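Side-chain contact in effector protein HopAB2 (Pseudomonas syringae, PDB 2FD4), which acts as an E3 ubiquitin ligase through this C-terminal domain and suppresses programmed cell death and immunity in susceptible host plants: residues E106-A110 against E111-K115. Sequence-based numbering, arbitrary orientation.
Sequences ETLNA and ENIAK
The side-chain amide of Asn112 folds back onto the preceding loop and bonds to its backbone at two points. Its OD1 accepts the backbone N of Asn109 at 3.0 Å, nearly straight at 162°, while ND2 donates to Thr107 O at 3.1 Å, with that oxygen close to the plane of the amide. Accepting from one backbone group and donating to another fixes the rotation of the amide and which end carries the oxygen. With CG placed between its own backbone N and carbonyl carbon (chi1 70°), the amide is turned back along the preceding residues. Asn109 also accepts from Asn112: its carbonyl O takes Asn112 N at 3.3 Å, from well above the carbonyl plane, and its OD1 receives a weak bond from the same N. The Glu111 chain, bent at chi2, brings OE1 to 3.1 Å from Asn109 CG, the carboxylate and amide planes 84° apart. On the buried side, Leu108 CD1 meets Ile113 CD1 at 4.1 Å, and both side chains also touch helix 88-97 and Leu64 of strand 61-65. A water accepts from Ala114 N and donates to Ala110 O, which also accepts from Gln13 NE2. The result is a turn held by an asparagine side chain at the entry to the short helix 113-116 of the RING/U-box-like E3 ligase domain, with Leu108 packed near Pro102, which probably contacts the E2.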
loop_
_atom_site.group_PDB
_atom_site.type_symbol
_atom_site.label_atom_id
_atom_site.label_comp_id
_atom_site.label_asym_id
_atom_site.label_seq_id
_atom_site.Cartn_x
_atom_site.Cartn_y
_atom_site.Cartn_z
ATOM N N GLU A 106 1.773 1.524 15.038
ATOM C CA GLU A 106 1.165 0.312 15.547
ATOM C C GLU A 106 1.730 -0.856 14.767
ATOM O O GLU A 106 2.127 -0.697 13.606
ATOM C CB GLU A 106 -0.352 0.373 15.430
ATOM C CG GLU A 106 -0.972 1.610 16.118
ATOM C CD GLU A 106 -0.640 1.718 17.612
ATOM O OE1 GLU A 106 -0.397 0.664 18.249
ATOM O OE2 GLU A 106 -0.639 2.862 18.172
ATOM N N THR A 107 1.802 -2.022 15.409
ATOM C CA THR A 107 2.401 -3.207 14.770
ATOM C C THR A 107 1.767 -3.432 13.419
ATOM O O THR A 107 0.538 -3.468 13.303
ATOM C CB THR A 107 2.198 -4.483 15.592
ATOM O OG1 THR A 107 2.721 -4.302 16.916
ATOM C CG2 THR A 107 2.879 -5.673 14.899
ATOM N N LEU A 108 2.604 -3.617 12.409
ATOM C CA LEU A 108 2.174 -3.867 11.021
ATOM C C LEU A 108 3.184 -4.829 10.385
ATOM O O LEU A 108 4.384 -4.575 10.365
ATOM C CB LEU A 108 2.122 -2.576 10.234
ATOM C CG LEU A 108 1.463 -2.620 8.846
ATOM C CD1 LEU A 108 -0.002 -2.874 8.981
ATOM C CD2 LEU A 108 1.662 -1.339 8.132
ATOM N N ASN A 109 2.674 -5.941 9.879
ATOM C CA ASN A 109 3.490 -7.066 9.386
ATOM C C ASN A 109 2.641 -7.903 8.410
ATOM O O ASN A 109 1.512 -7.495 8.046
ATOM C CB ASN A 109 4.022 -7.887 10.607
ATOM C CG ASN A 109 2.921 -8.360 11.532
ATOM O OD1 ASN A 109 1.775 -8.493 11.118
ATOM N ND2 ASN A 109 3.256 -8.593 12.835
ATOM N N ALA A 110 3.191 -9.036 7.947
ATOM C CA ALA A 110 2.477 -9.954 7.020
ATOM C C ALA A 110 1.164 -10.399 7.579
ATOM O O ALA A 110 0.187 -10.593 6.857
ATOM C CB ALA A 110 3.326 -11.190 6.679
ATOM N N GLU A 111 1.130 -10.580 8.902
ATOM C CA GLU A 111 -0.017 -11.105 9.542
ATOM C C GLU A 111 -1.247 -10.202 9.384
ATOM O O GLU A 111 -2.339 -10.709 9.203
ATOM C CB GLU A 111 0.310 -11.349 11.024
ATOM C CG GLU A 111 1.270 -12.479 11.302
ATOM C CD GLU A 111 2.674 -12.402 10.644
ATOM O OE1 GLU A 111 3.314 -11.339 10.662
ATOM O OE2 GLU A 111 3.169 -13.468 10.152
ATOM N N ASN A 112 -1.102 -8.883 9.472
ATOM C CA ASN A 112 -2.269 -7.990 9.453
ATOM C C ASN A 112 -2.312 -6.950 8.313
ATOM O O ASN A 112 -3.211 -6.111 8.260
ATOM C CB ASN A 112 -2.403 -7.269 10.804
ATOM C CG ASN A 112 -1.297 -6.223 11.055
ATOM O OD1 ASN A 112 -0.282 -6.164 10.353
ATOM N ND2 ASN A 112 -1.509 -5.389 12.087
ATOM N N ILE A 113 -1.383 -7.002 7.350
ATOM C CA ILE A 113 -1.327 -5.916 6.340
ATOM C C ILE A 113 -2.657 -5.811 5.556
ATOM O O ILE A 113 -3.112 -4.715 5.196
ATOM C CB ILE A 113 -0.115 -6.130 5.377
ATOM C CG1 ILE A 113 -0.021 -4.992 4.367
ATOM C CG2 ILE A 113 -0.211 -7.443 4.679
ATOM C CD1 ILE A 113 0.228 -3.666 4.968
ATOM N N ALA A 114 -3.327 -6.936 5.353
ATOM C CA ALA A 114 -4.525 -6.935 4.500
ATOM C C ALA A 114 -5.702 -6.218 5.189
ATOM O O ALA A 114 -6.632 -5.801 4.516
ATOM C CB ALA A 114 -4.914 -8.306 4.140
ATOM N N LYS A 115 -5.595 -6.042 6.501
ATOM C CA LYS A 115 -6.590 -5.294 7.297
ATOM C C LYS A 115 -6.376 -3.784 7.157
ATOM O O LYS A 115 -7.297 -2.967 7.494
ATOM C CB LYS A 115 -6.484 -5.690 8.769
ATOM C CG LYS A 115 -6.729 -7.156 9.054
ATOM C CD LYS A 115 -6.638 -7.468 10.543
ATOM C CE LYS A 115 -6.358 -8.988 10.770
ATOM N NZ LYS A 115 -6.206 -9.338 12.232
HETATM O O HOH W 1 -2.483 -9.779 5.924
#